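Local coordinates for conserved hypothetical protein (PDB 2AP3), which is of unknown function but belongs to a family of putative cell-wall binding lipoproteins and folds as an elongated bundle of helices, at residues E33-V38 against E83-A88; A67-I72 against Y149-D154; D119-E124 against N186-E191; S130-A135 against E176-Y181. All coordinates share one frame; numbering follows the deposited sequence.

Contact 1 of 4, residues E33-V38 against E83-A88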
loop_
_atom_site.group_PDB
_atom_site.type_symbol
_atom_site.label_atom_id
_atom_site.label_comp_id
_atom_site.label_asym_id
_atom_site.label_seq_id
_atom_site.Cartn_x
_atom_site.Cartn_y
_atom_site.Cartn_z
ATOM N N GLU A 33 -4.346 -9.931 3.830
ATOM C CA GLU A 33 -5.238 -10.276 2.709
ATOM C C GLU A 33 -6.338 -9.224 2.471
ATOM O O GLU A 33 -6.655 -8.913 1.312
ATOM C CB GLU A 33 -5.832 -11.685 2.880
ATOM C CG GLU A 33 -6.591 -12.200 1.656
ATOM C CD GLU A 33 -8.057 -11.790 1.647
ATOM O OE1 GLU A 33 -8.701 -11.887 0.574
ATOM O OE2 GLU A 33 -8.572 -11.375 2.712
ATOM N N PRO A 34 -6.928 -8.676 3.555
ATOM C CA PRO A 34 -7.868 -7.553 3.409
ATOM C C PRO A 34 -7.399 -6.367 2.549
ATOM O O PRO A 34 -8.248 -5.655 2.020
ATOM C CB PRO A 34 -8.095 -7.114 4.854
ATOM C CG PRO A 34 -7.992 -8.408 5.621
ATOM C CD PRO A 34 -6.835 -9.105 4.968
ATOM N N ILE A 35 -6.087 -6.148 2.420
ATOM C CA ILE A 35 -5.553 -5.110 1.524
ATOM C C ILE A 35 -5.920 -5.424 0.065
ATOM O O ILE A 35 -6.172 -4.505 -0.733
ATOM C CB ILE A 35 -4.012 -4.910 1.719
ATOM C CG1 ILE A 35 -3.743 -4.456 3.162
ATOM C CG2 ILE A 35 -3.418 -3.948 0.678
ATOM C CD1 ILE A 35 -2.270 -4.333 3.489
ATOM N N LYS A 36 -5.972 -6.711 -0.291
ATOM C CA LYS A 36 -6.415 -7.076 -1.633
ATOM C C LYS A 36 -7.879 -6.683 -1.878
ATOM O O LYS A 36 -8.228 -6.176 -2.946
ATOM C CB LYS A 36 -6.213 -8.574 -1.889
ATOM C CG LYS A 36 -4.754 -8.983 -2.050
ATOM C CD LYS A 36 -4.119 -8.394 -3.308
ATOM C CE LYS A 36 -2.784 -9.075 -3.601
ATOM N NZ LYS A 36 -1.998 -8.334 -4.628
ATOM N N THR A 37 -8.725 -6.874 -0.866
ATOM C CA THR A 37 -10.145 -6.512 -0.956
ATOM C C THR A 37 -10.290 -5.001 -1.094
ATOM O O THR A 37 -11.106 -4.510 -1.899
ATOM C CB THR A 37 -10.905 -7.001 0.298
ATOM O OG1 THR A 37 -10.741 -8.417 0.412
ATOM C CG2 THR A 37 -12.410 -6.703 0.185
ATOM N N VAL A 38 -9.493 -4.256 -0.332
ATOM C CA VAL A 38 -9.466 -2.782 -0.483
ATOM C C VAL A 38 -9.136 -2.372 -1.927
ATOM O O VAL A 38 -9.794 -1.513 -2.526
ATOM C CB VAL A 38 -8.427 -2.142 0.483
ATOM C CG1 VAL A 38 -8.210 -0.672 0.143
ATOM C CG2 VAL A 38 -8.869 -2.346 1.935
ATOM N N GLU A 83 -8.355 3.880 3.994
ATOM C CA GLU A 83 -8.059 3.826 5.442
ATOM C C GLU A 83 -7.864 2.385 5.898
ATOM O O GLU A 83 -7.034 2.127 6.778
ATOM C CB GLU A 83 -9.198 4.423 6.263
ATOM C CG GLU A 83 -9.348 5.926 6.103
ATOM C CD GLU A 83 -10.396 6.528 7.049
ATOM O OE1 GLU A 83 -10.593 5.985 8.174
ATOM O OE2 GLU A 83 -11.028 7.530 6.680
ATOM N N LYS A 84 -8.667 1.467 5.354
ATOM C CA LYS A 84 -8.568 0.055 5.736
ATOM C C LYS A 84 -7.177 -0.508 5.412
ATOM O O LYS A 84 -6.640 -1.314 6.177
ATOM C CB LYS A 84 -9.672 -0.784 5.083
ATOM C CG LYS A 84 -11.085 -0.423 5.527
ATOM C CD LYS A 84 -12.088 -1.110 4.614
ATOM C CE LYS A 84 -13.509 -0.658 4.868
ATOM N NZ LYS A 84 -14.500 -1.337 3.959
ATOM N N GLU A 85 -6.602 -0.097 4.280
ATOM C CA GLU A 85 -5.229 -0.516 3.920
ATOM C C GLU A 85 -4.224 0.075 4.904
ATOM O O GLU A 85 -3.338 -0.616 5.403
ATOM C CB GLU A 85 -4.878 -0.146 2.469
ATOM C CG GLU A 85 -3.394 -0.426 2.127
ATOM C CD GLU A 85 -3.070 -0.290 0.641
ATOM O OE1 GLU A 85 -4.011 -0.362 -0.198
ATOM O OE2 GLU A 85 -1.865 -0.077 0.315
ATOM N N GLU A 86 -4.384 1.356 5.208
ATOM C CA GLU A 86 -3.504 2.016 6.161
ATOM C C GLU A 86 -3.567 1.324 7.504
ATOM O O GLU A 86 -2.512 1.051 8.111
ATOM C CB GLU A 86 -3.897 3.479 6.306
ATOM C CG GLU A 86 -3.661 4.266 5.009
ATOM C CD GLU A 86 -3.998 5.722 5.208
ATOM O OE1 GLU A 86 -5.203 6.096 5.147
ATOM O OE2 GLU A 86 -3.053 6.484 5.466
ATOM N N ASP A 87 -4.784 1.018 7.952
ATOM C CA ASP A 87 -4.998 0.359 9.250
ATOM C C ASP A 87 -4.378 -1.038 9.253
ATOM O O ASP A 87 -3.829 -1.478 10.261
ATOM C CB ASP A 87 -6.496 0.290 9.605
ATOM C CG ASP A 87 -7.116 1.675 9.915
ATOM O OD1 ASP A 87 -6.394 2.670 10.120
ATOM O OD2 ASP A 87 -8.364 1.750 9.978
ATOM N N ALA A 88 -4.433 -1.725 8.114
ATOM C CA ALA A 88 -3.930 -3.086 8.025
ATOM C C ALA A 88 -2.420 -3.078 8.149
ATOM O O ALA A 88 -1.842 -3.907 8.856
ATOM C CB ALA A 88 -4.344 -3.719 6.729
HETATM O O HOH W 1 -5.129 -2.144 -1.937
#
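Two antiparallel helices of an elongated all-helical bundle meet here, with Ile35 and Val38 of helix 33-50 set against Lys84, Glu85 and Ala88 of helix 61-96. The short axes run 8.9 Å apart at 166°. Ile35 divides its branches between two partners. CG1, set beside the backbone N (chi1 of Ile35 -61°), reaches Ala88 CB at 3.7 Å. CG2, anti to that N, rests on the end of Glu85, 3.7 Å from its CD. The two side chains cross at about a right angle, and the aliphatic part of Glu85 joins in, Glu85 CG lying 3.8 Å from Ile35 CG2. One turn further on, Val38 CG2 packs on Lys84 CB at 3.6 Å. The touching residues recur three or four apart, as where helices of a bundle pack side by side. The extended Lys84 chain then leads away to a salt bridge with Glu81. A water links Ile35 and Glu85 beside their apolar contact, donating to Glu85 OE1 at 2.7 Å and to the Ile35 carbonyl O at 2.8 Å. The other carboxylate oxygen, Glu85 OE2, is hydrogen-bonded to His129 NE2 of helix 109-150, so the water and the histidine take one oxygen each.

Contact 2 of 4, residues A67-I72 against Y149-D154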
loop_
_atom_site.group_PDB
_atom_site.type_symbol
_atom_site.label_atom_id
_atom_site.label_comp_id
_atom_site.label_asym_id
_atom_site.label_seq_id
_atom_site.Cartn_x
_atom_site.Cartn_y
_atom_site.Cartn_z
ATOM N N ALA A 67 -23.192 15.112 -11.247
ATOM C CA ALA A 67 -21.904 14.454 -11.537
ATOM C C ALA A 67 -20.815 15.061 -10.649
ATOM O O ALA A 67 -19.988 14.343 -10.075
ATOM C CB ALA A 67 -21.529 14.610 -13.001
ATOM N N VAL A 68 -20.831 16.383 -10.519
ATOM C CA VAL A 68 -19.802 17.041 -9.692
ATOM C C VAL A 68 -19.930 16.579 -8.238
ATOM O O VAL A 68 -18.946 16.203 -7.596
ATOM C CB VAL A 68 -19.936 18.559 -9.785
ATOM C CG1 VAL A 68 -19.094 19.226 -8.725
ATOM C CG2 VAL A 68 -19.532 19.020 -11.166
ATOM N N LYS A 69 -21.156 16.578 -7.722
ATOM C CA LYS A 69 -21.347 16.133 -6.327
ATOM C C LYS A 69 -20.978 14.655 -6.147
ATOM O O LYS A 69 -20.370 14.239 -5.138
ATOM C CB LYS A 69 -22.784 16.379 -5.913
ATOM C CG LYS A 69 -23.075 17.881 -5.875
ATOM C CD LYS A 69 -24.556 18.172 -5.655
ATOM C CE LYS A 69 -24.856 19.641 -5.867
ATOM N NZ LYS A 69 -24.053 20.489 -4.935
ATOM N N ASP A 70 -21.276 13.861 -7.159
ATOM C CA ASP A 70 -20.913 12.447 -7.121
ATOM C C ASP A 70 -19.398 12.226 -7.182
ATOM O O ASP A 70 -18.851 11.262 -6.574
ATOM C CB ASP A 70 -21.603 11.728 -8.273
ATOM C CG ASP A 70 -23.085 11.508 -8.006
ATOM O OD1 ASP A 70 -23.582 11.754 -6.875
ATOM O OD2 ASP A 70 -23.757 11.040 -8.948
ATOM N N LEU A 71 -18.714 13.092 -7.921
ATOM C CA LEU A 71 -17.252 13.024 -7.994
ATOM C C LEU A 71 -16.594 13.357 -6.657
ATOM O O LEU A 71 -15.622 12.717 -6.269
ATOM C CB LEU A 71 -16.721 13.926 -9.096
ATOM C CG LEU A 71 -16.934 13.341 -10.495
ATOM C CD1 LEU A 71 -16.802 14.455 -11.536
ATOM C CD2 LEU A 71 -15.952 12.175 -10.763
ATOM N N ILE A 72 -17.176 14.309 -5.924
ATOM C CA ILE A 72 -16.671 14.664 -4.593
ATOM C C ILE A 72 -16.863 13.473 -3.674
ATOM O O ILE A 72 -15.915 13.038 -3.023
ATOM C CB ILE A 72 -17.398 15.898 -4.033
ATOM C CG1 ILE A 72 -17.034 17.123 -4.873
ATOM C CG2 ILE A 72 -17.053 16.114 -2.539
ATOM C CD1 ILE A 72 -17.864 18.373 -4.559
ATOM N N TYR A 149 -13.984 22.871 -6.630
ATOM C CA TYR A 149 -13.931 24.080 -7.441
ATOM C C TYR A 149 -15.052 24.091 -8.489
ATOM O O TYR A 149 -15.686 25.109 -8.742
ATOM C CB TYR A 149 -12.536 24.217 -8.057
ATOM C CG TYR A 149 -12.402 25.327 -9.076
ATOM C CD1 TYR A 149 -12.431 26.666 -8.695
ATOM C CD2 TYR A 149 -12.229 25.027 -10.419
ATOM C CE1 TYR A 149 -12.306 27.674 -9.637
ATOM C CE2 TYR A 149 -12.090 26.043 -11.379
ATOM C CZ TYR A 149 -12.134 27.366 -10.970
ATOM O OH TYR A 149 -12.011 28.394 -11.889
ATOM N N LEU A 150 -15.346 22.931 -9.060
ATOM C CA LEU A 150 -16.473 22.854 -10.005
ATOM C C LEU A 150 -17.850 23.044 -9.358
ATOM O O LEU A 150 -18.817 23.349 -10.082
ATOM C CB LEU A 150 -16.488 21.487 -10.713
ATOM C CG LEU A 150 -15.223 21.060 -11.470
ATOM C CD1 LEU A 150 -15.379 19.669 -12.017
ATOM C CD2 LEU A 150 -14.909 22.030 -12.600
ATOM N N ASN A 151 -17.956 22.803 -8.042
ATOM C CA ASN A 151 -19.238 22.818 -7.270
ATOM C C ASN A 151 -19.607 24.208 -6.737
ATOM O O ASN A 151 -20.471 24.368 -5.841
ATOM C CB ASN A 151 -19.175 21.818 -6.095
ATOM C CG ASN A 151 -20.551 21.493 -5.505
ATOM O OD1 ASN A 151 -21.547 21.340 -6.237
ATOM N ND2 ASN A 151 -20.615 21.378 -4.186
ATOM N N GLN A 152 -18.928 25.220 -7.254
ATOM C CA GLN A 152 -19.322 26.595 -6.979
ATOM C C GLN A 152 -19.555 27.319 -8.279
ATOM O O GLN A 152 -19.109 26.878 -9.330
ATOM C CB GLN A 152 -18.256 27.337 -6.177
ATOM C CG GLN A 152 -16.833 26.794 -6.321
ATOM C CD GLN A 152 -15.936 27.592 -7.263
ATOM O OE1 GLN A 152 -16.279 27.885 -8.425
ATOM N NE2 GLN A 152 -14.741 27.906 -6.771
ATOM N N ASN A 153 -20.215 28.465 -8.188
ATOM C CA ASN A 153 -20.533 29.255 -9.367
ATOM C C ASN A 153 -19.281 29.783 -10.047
ATOM O O ASN A 153 -18.285 30.042 -9.386
ATOM C CB ASN A 153 -21.405 30.443 -8.969
ATOM C CG ASN A 153 -22.767 30.030 -8.439
ATOM O OD1 ASN A 153 -23.306 28.979 -8.811
ATOM N ND2 ASN A 153 -23.348 30.872 -7.571
ATOM N N ASP A 154 -19.339 29.943 -11.371
ATOM C CA ASP A 154 -18.292 30.677 -12.122
ATOM C C ASP A 154 -16.895 29.999 -12.247
ATOM O O ASP A 154 -15.852 30.668 -12.272
ATOM C CB ASP A 154 -18.198 32.133 -11.606
ATOM C CG ASP A 154 -19.536 32.874 -11.676
ATOM O OD1 ASP A 154 -20.185 32.835 -12.743
ATOM O OD2 ASP A 154 -19.941 33.514 -10.669
#
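Val68 and Asn151 bring the two backbones to their nearest point, their CA atoms 6.3 Å apart, where the regular turns of helix 61-96 face the end of helix 109-150 and the loop that leaves it. Asn151 is the residue on which the contact turns. Its CB packs against Val68 CG1 at 3.7 Å and lies 4.0 Å from Ile72 CD1, so two aliphatic side chains one turn apart on 67-72 hold the root of the asparagine. Its amide, carried with CG anti to the backbone N (chi1 of Asn151 -164°), reaches on to Lys69. The lysine comes across the asparagine at about a right angle, and a bend at its last torsion (chi4 of Lys69 -59°) turns the ammonium to the asparagine amide. Lys69 NZ donates to Asn151 OD1 at 2.9 Å, meeting a lone pair in the carbonyl plane with a C=O...N angle of 117°. The polar bond thus closes over an apolar base at the surface of the molecule. Beside it, Val68 CG2 touches Leu150 CB at 3.9 Å, extending the apolar strip back onto the last turn of helix 109-150. Helix 61-96 is further tied to that helix by Leu71 and Ile72, which both touch Phe147, while Leu71 also packs on Leu52 and Val56 of the loop preceding its own helix. The arrangement is that of one end of a helical bundle, where the chain leaves helix 109-150 for the connection to helix 157-195 and the outgoing turn is held against a neighbouring helix.

Contact 3 of 4, residues D119-E124 against N186-E191. Unlike the reference sequence in segment 186-191: Gln189 (reference Gly).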
loop_
_atom_site.group_PDB
_atom_site.type_symbol
_atom_site.label_atom_id
_atom_site.label_comp_id
_atom_site.label_asym_id
_atom_site.label_seq_id
_atom_site.Cartn_x
_atom_site.Cartn_y
_atom_site.Cartn_z
ATOM N N ASP A 119 14.808 -8.638 8.248
ATOM C CA ASP A 119 14.137 -7.699 9.167
ATOM C C ASP A 119 14.286 -6.251 8.749
ATOM O O ASP A 119 13.368 -5.448 8.901
ATOM C CB ASP A 119 14.681 -7.828 10.590
ATOM C CG ASP A 119 13.974 -8.876 11.394
ATOM O OD1 ASP A 119 12.879 -9.332 10.987
ATOM O OD2 ASP A 119 14.537 -9.256 12.456
ATOM N N ASP A 120 15.460 -5.907 8.243
ATOM C CA ASP A 120 15.705 -4.545 7.811
ATOM C C ASP A 120 14.918 -4.193 6.562
ATOM O O ASP A 120 14.486 -3.061 6.416
ATOM C CB ASP A 120 17.198 -4.305 7.588
ATOM C CG ASP A 120 17.985 -4.328 8.879
ATOM O OD1 ASP A 120 17.406 -4.080 9.961
ATOM O OD2 ASP A 120 19.203 -4.581 8.813
ATOM N N VAL A 121 14.754 -5.166 5.669
ATOM C CA VAL A 121 13.987 -4.967 4.447
ATOM C C VAL A 121 12.503 -4.886 4.771
ATOM O O VAL A 121 11.792 -4.085 4.170
ATOM C CB VAL A 121 14.315 -6.041 3.367
ATOM C CG1 VAL A 121 13.479 -5.852 2.091
ATOM C CG2 VAL A 121 15.794 -5.949 3.015
ATOM N N LEU A 122 12.053 -5.679 5.745
ATOM C CA LEU A 122 10.671 -5.573 6.212
ATOM C C LEU A 122 10.423 -4.207 6.860
ATOM O O LEU A 122 9.380 -3.585 6.617
ATOM C CB LEU A 122 10.311 -6.734 7.153
ATOM C CG LEU A 122 10.095 -8.080 6.456
ATOM C CD1 LEU A 122 10.277 -9.250 7.430
ATOM C CD2 LEU A 122 8.720 -8.173 5.803
ATOM N N LYS A 123 11.384 -3.719 7.649
ATOM C CA LYS A 123 11.340 -2.340 8.157
ATOM C C LYS A 123 11.226 -1.314 7.017
ATOM O O LYS A 123 10.425 -0.387 7.091
ATOM C CB LYS A 123 12.565 -2.030 9.043
ATOM C CG LYS A 123 12.452 -2.639 10.423
ATOM C CD LYS A 123 13.802 -2.929 11.067
ATOM C CE LYS A 123 13.600 -3.763 12.321
ATOM N NZ LYS A 123 14.865 -4.183 12.992
ATOM N N GLU A 124 11.995 -1.507 5.949
ATOM C CA GLU A 124 11.945 -0.595 4.805
ATOM C C GLU A 124 10.564 -0.672 4.123
ATOM O O GLU A 124 10.052 0.350 3.621
ATOM C CB GLU A 124 13.067 -0.899 3.806
ATOM C CG GLU A 124 13.274 0.200 2.768
ATOM C CD GLU A 124 13.156 1.604 3.366
ATOM O OE1 GLU A 124 14.012 1.987 4.190
ATOM O OE2 GLU A 124 12.195 2.322 3.025
ATOM N N ASN A 186 9.381 -7.018 -3.659
ATOM C CA ASN A 186 10.256 -7.999 -4.321
ATOM C C ASN A 186 11.518 -8.319 -3.533
ATOM O O ASN A 186 11.906 -9.486 -3.420
ATOM C CB ASN A 186 10.595 -7.558 -5.744
ATOM C CG ASN A 186 9.381 -7.569 -6.651
ATOM O OD1 ASN A 186 8.414 -8.295 -6.402
ATOM N ND2 ASN A 186 9.421 -6.770 -7.707
ATOM N N LYS A 187 12.155 -7.288 -2.981
ATOM C CA LYS A 187 13.353 -7.480 -2.174
ATOM C C LYS A 187 13.044 -8.320 -0.931
ATOM O O LYS A 187 13.892 -9.111 -0.490
ATOM C CB LYS A 187 13.970 -6.138 -1.787
ATOM C CG LYS A 187 15.398 -6.231 -1.243
ATOM C CD LYS A 187 15.903 -4.864 -0.814
ATOM C CE LYS A 187 17.352 -4.929 -0.357
ATOM N NZ LYS A 187 17.943 -3.558 -0.297
ATOM N N VAL A 188 11.842 -8.158 -0.372
ATOM C CA VAL A 188 11.416 -8.990 0.763
ATOM C C VAL A 188 11.511 -10.474 0.400
ATOM O O VAL A 188 12.106 -11.260 1.143
ATOM C CB VAL A 188 10.006 -8.600 1.302
ATOM C CG1 VAL A 188 9.454 -9.672 2.257
ATOM C CG2 VAL A 188 10.084 -7.273 2.021
ATOM N N GLN A 189 10.959 -10.851 -0.749
ATOM C CA GLN A 189 11.079 -12.239 -1.187
ATOM C C GLN A 189 12.526 -12.685 -1.449
ATOM O O GLN A 189 12.873 -13.820 -1.121
ATOM C CB GLN A 189 10.169 -12.559 -2.373
ATOM C CG GLN A 189 10.268 -14.019 -2.857
ATOM C CD GLN A 189 10.097 -15.046 -1.738
ATOM O OE1 GLN A 189 11.054 -15.718 -1.352
ATOM N NE2 GLN A 189 8.874 -15.174 -1.219
ATOM N N LYS A 190 13.363 -11.821 -2.026
ATOM C CA LYS A 190 14.773 -12.193 -2.244
ATOM C C LYS A 190 15.495 -12.547 -0.934
ATOM O O LYS A 190 16.265 -13.516 -0.884
ATOM C CB LYS A 190 15.552 -11.128 -3.043
ATOM C CG LYS A 190 16.215 -10.028 -2.205
ATOM C CD LYS A 190 17.313 -9.301 -2.962
ATOM C CE LYS A 190 18.192 -8.519 -1.997
ATOM N NZ LYS A 190 19.338 -7.841 -2.674
ATOM N N GLU A 191 15.241 -11.769 0.117
ATOM C CA GLU A 191 15.888 -12.003 1.403
ATOM C C GLU A 191 15.372 -13.280 2.041
ATOM O O GLU A 191 16.125 -13.989 2.715
ATOM C CB GLU A 191 15.722 -10.808 2.348
ATOM C CG GLU A 191 16.283 -9.484 1.802
ATOM C CD GLU A 191 17.788 -9.489 1.572
ATOM O OE1 GLU A 191 18.312 -8.464 1.080
ATOM O OE2 GLU A 191 18.463 -10.494 1.891
#
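This is a largely buried, apolar contact between antiparallel helices of the bundle, joining helix 109-150 to helix 157-195, the pair that follow each other in the chain as a helical hairpin. The short axes approach to 9.3 Å at 168°, and the CA atoms of Val121 and Val188 are 6.0 Å apart. Val121 sits at the middle of the contact, and its two methyls serve different neighbours. CG1, anti to the backbone N (chi1 of Val121 179°), meets Val188 CG2 at 3.7 Å, the two valines sliding past each other in opposite directions. CG2 turns to the flank, where Lys187 and Glu191, one turn apart on the partner helix, each cross the valine at about a right angle. The lysine, extended beyond CG, lays its methylenes along both methyls, from Lys187 CB, 3.9 Å from Val121 CG1, to Lys187 CE, an equal distance from Val121 CG2. Its hydrocarbon length thereby shields the valine, although the residue itself is exposed. On the other flank of the valine pair, Leu122 brings CD2 to 3.9 Å from Val188 CG1. The same leucine also packs on Tyr21 and Val25 of helix 10-30 and on Phe96 of helix 61-96, linking the hairpin to the rest of the bundle. Glu191 is buried, and its OE1 is hydrogen-bonded to Gln117 NE2, which gives the carboxylate a polar partner on the opposing helix. A bend at chi2 (-63°) folds that acid chain, and Glu191 CG lies against Val121 CG2 at 3.8 Å.

Contact 4 of 4, residues S130-A135 against E176-Y181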
loop_
_atom_site.group_PDB
_atom_site.type_symbol
_atom_site.label_atom_id
_atom_site.label_comp_id
_atom_site.label_asym_id
_atom_site.label_seq_id
_atom_site.Cartn_x
_atom_site.Cartn_y
_atom_site.Cartn_z
ATOM N N SER A 130 4.227 3.922 4.161
ATOM C CA SER A 130 3.844 5.251 4.664
ATOM C C SER A 130 4.017 6.342 3.590
ATOM O O SER A 130 3.138 7.187 3.407
ATOM C CB SER A 130 4.659 5.606 5.911
ATOM O OG SER A 130 4.307 6.892 6.384
ATOM N N ASP A 131 5.142 6.303 2.866
ATOM C CA ASP A 131 5.386 7.245 1.767
ATOM C C ASP A 131 4.322 7.068 0.680
ATOM O O ASP A 131 3.757 8.036 0.156
ATOM C CB ASP A 131 6.759 6.987 1.148
ATOM C CG ASP A 131 7.906 7.336 2.067
ATOM O OD1 ASP A 131 7.707 8.066 3.063
ATOM O OD2 ASP A 131 9.037 6.884 1.772
ATOM N N TYR A 132 4.063 5.812 0.338
ATOM C CA TYR A 132 3.035 5.488 -0.669
ATOM C C TYR A 132 1.630 6.003 -0.247
ATOM O O TYR A 132 0.912 6.644 -1.038
ATOM C CB TYR A 132 3.052 3.972 -0.960
ATOM C CG TYR A 132 1.840 3.483 -1.714
ATOM C CD1 TYR A 132 1.686 3.751 -3.067
ATOM C CD2 TYR A 132 0.825 2.766 -1.063
ATOM C CE1 TYR A 132 0.575 3.317 -3.760
ATOM C CE2 TYR A 132 -0.316 2.325 -1.749
ATOM C CZ TYR A 132 -0.425 2.604 -3.111
ATOM O OH TYR A 132 -1.530 2.183 -3.823
ATOM N N ALA A 133 1.245 5.725 1.002
ATOM C CA ALA A 133 -0.051 6.180 1.520
ATOM C C ALA A 133 -0.156 7.707 1.459
ATOM O O ALA A 133 -1.175 8.244 1.057
ATOM C CB ALA A 133 -0.260 5.696 2.939
ATOM N N LYS A 134 0.905 8.405 1.860
ATOM C CA LYS A 134 0.912 9.868 1.789
ATOM C C LYS A 134 0.696 10.333 0.337
ATOM O O LYS A 134 -0.083 11.247 0.061
ATOM C CB LYS A 134 2.227 10.440 2.342
ATOM C CG LYS A 134 2.205 11.953 2.582
ATOM C CD LYS A 134 3.497 12.401 3.289
ATOM C CE LYS A 134 3.642 13.911 3.326
ATOM N NZ LYS A 134 2.528 14.593 4.049
ATOM N N ALA A 135 1.392 9.692 -0.598
ATOM C CA ALA A 135 1.324 10.100 -2.008
ATOM C C ALA A 135 -0.069 9.799 -2.600
ATOM O O ALA A 135 -0.606 10.592 -3.376
ATOM C CB ALA A 135 2.411 9.398 -2.814
ATOM N N GLU A 176 6.425 7.281 -8.840
ATOM C CA GLU A 176 7.786 7.129 -8.342
ATOM C C GLU A 176 7.783 6.290 -7.052
ATOM O O GLU A 176 8.563 5.351 -6.920
ATOM C CB GLU A 176 8.404 8.494 -8.056
ATOM C CG GLU A 176 8.609 9.378 -9.283
ATOM C CD GLU A 176 9.189 10.745 -8.923
ATOM O OE1 GLU A 176 9.684 10.914 -7.782
ATOM O OE2 GLU A 176 9.182 11.647 -9.789
ATOM N N VAL A 177 6.875 6.605 -6.123
ATOM C CA VAL A 177 6.860 5.912 -4.827
ATOM C C VAL A 177 6.219 4.515 -4.896
ATOM O O VAL A 177 6.668 3.587 -4.204
ATOM C CB VAL A 177 6.267 6.801 -3.676
ATOM C CG1 VAL A 177 4.789 7.011 -3.817
ATOM C CG2 VAL A 177 6.585 6.184 -2.325
ATOM N N SER A 178 5.207 4.368 -5.744
ATOM C CA SER A 178 4.558 3.085 -5.962
ATOM C C SER A 178 5.568 2.084 -6.553
ATOM O O SER A 178 5.633 0.941 -6.101
ATOM C CB SER A 178 3.332 3.256 -6.873
ATOM O OG SER A 178 2.673 2.014 -7.084
ATOM N N ASP A 179 6.338 2.526 -7.555
ATOM C CA ASP A 179 7.463 1.746 -8.125
ATOM C C ASP A 179 8.476 1.303 -7.055
ATOM O O ASP A 179 8.948 0.157 -7.050
ATOM C CB ASP A 179 8.217 2.544 -9.221
ATOM C CG ASP A 179 7.480 2.577 -10.566
ATOM O OD1 ASP A 179 6.396 1.967 -10.683
ATOM O OD2 ASP A 179 8.009 3.220 -11.520
ATOM N N LYS A 180 8.844 2.222 -6.172
ATOM C CA LYS A 180 9.780 1.906 -5.094
ATOM C C LYS A 180 9.194 0.864 -4.142
ATOM O O LYS A 180 9.907 -0.014 -3.637
ATOM C CB LYS A 180 10.143 3.168 -4.320
ATOM C CG LYS A 180 10.983 4.165 -5.092
ATOM C CD LYS A 180 11.628 5.167 -4.143
ATOM C CE LYS A 180 12.738 5.950 -4.832
ATOM N NZ LYS A 180 12.228 6.926 -5.842
ATOM N N TYR A 181 7.890 0.963 -3.882
ATOM C CA TYR A 181 7.229 0.037 -2.964
ATOM C C TYR A 181 7.166 -1.361 -3.574
ATOM O O TYR A 181 7.454 -2.352 -2.911
ATOM C CB TYR A 181 5.821 0.530 -2.578
ATOM C CG TYR A 181 5.165 -0.321 -1.509
ATOM C CD1 TYR A 181 5.730 -0.433 -0.244
ATOM C CD2 TYR A 181 3.966 -0.991 -1.759
ATOM C CE1 TYR A 181 5.145 -1.209 0.733
ATOM C CE2 TYR A 181 3.371 -1.771 -0.787
ATOM C CZ TYR A 181 3.971 -1.873 0.453
ATOM O OH TYR A 181 3.381 -2.637 1.422
#
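Asp131 opens the contact by its methylene: Asp131 CB lies 3.6 Å from Val177 CG2, the methyl that also comes to 3.7 Å from the backbone N of Tyr132. At Tyr132, CG stands anti to the backbone N (chi1 166°), which carries the ring alongside helix 157-195. Tyr132 CD1 is 4.1 Å from Ser178 CA, and the ring reaches the serine side chain. The Tyr181 ring lies almost in the same orientation, 7° between planes, but is so displaced, 6.0 Å between centroids, that there is little stacking. Tyr132 also touches Phe82 and Glu85 of helix 61-96, while Tyr181 meets His129 edge to face. At Ala135, one turn on from Asp131, CB packs tightly on Val177 CG1 at 3.5 Å. The valine thus enters between Asp131, Tyr132 and Ala135, CG2 meeting the start of the turn and CG1 its end. The helices run antiparallel, with a signed crossing angle of -152° and 9.0 Å between their short axes, as neighbours in a helical bundle. With hydrocarbon atoms doing most of the touching and only the methylene of Asp131 in contact, the association rests on van der Waals fit and the hydrophobic effect rather than on paired charges.

How the contacts relate
Contacts 1, 3 and 4 join antiparallel helices of one elongated bundle; contact 2 sets a helix against the end of another and the loop that follows it. Along the chain contact 1 closes before contacts 3 and 4 open; contact 4 is nested within the loop closed by contact 3, with centres 16 Å apart. Contact 2 crosses the other three in chain order and lies toward one end, 43 Å from contact 3 between centres and on the opposite side of the chain's centre. Contacts 1 and 4 touch near the middle, about 15 Å between centres. Helix 61-96 serves contacts 1 and 2, and helix 109-150 contacts 2, 3 and 4, tying distant levels into one rod-like body.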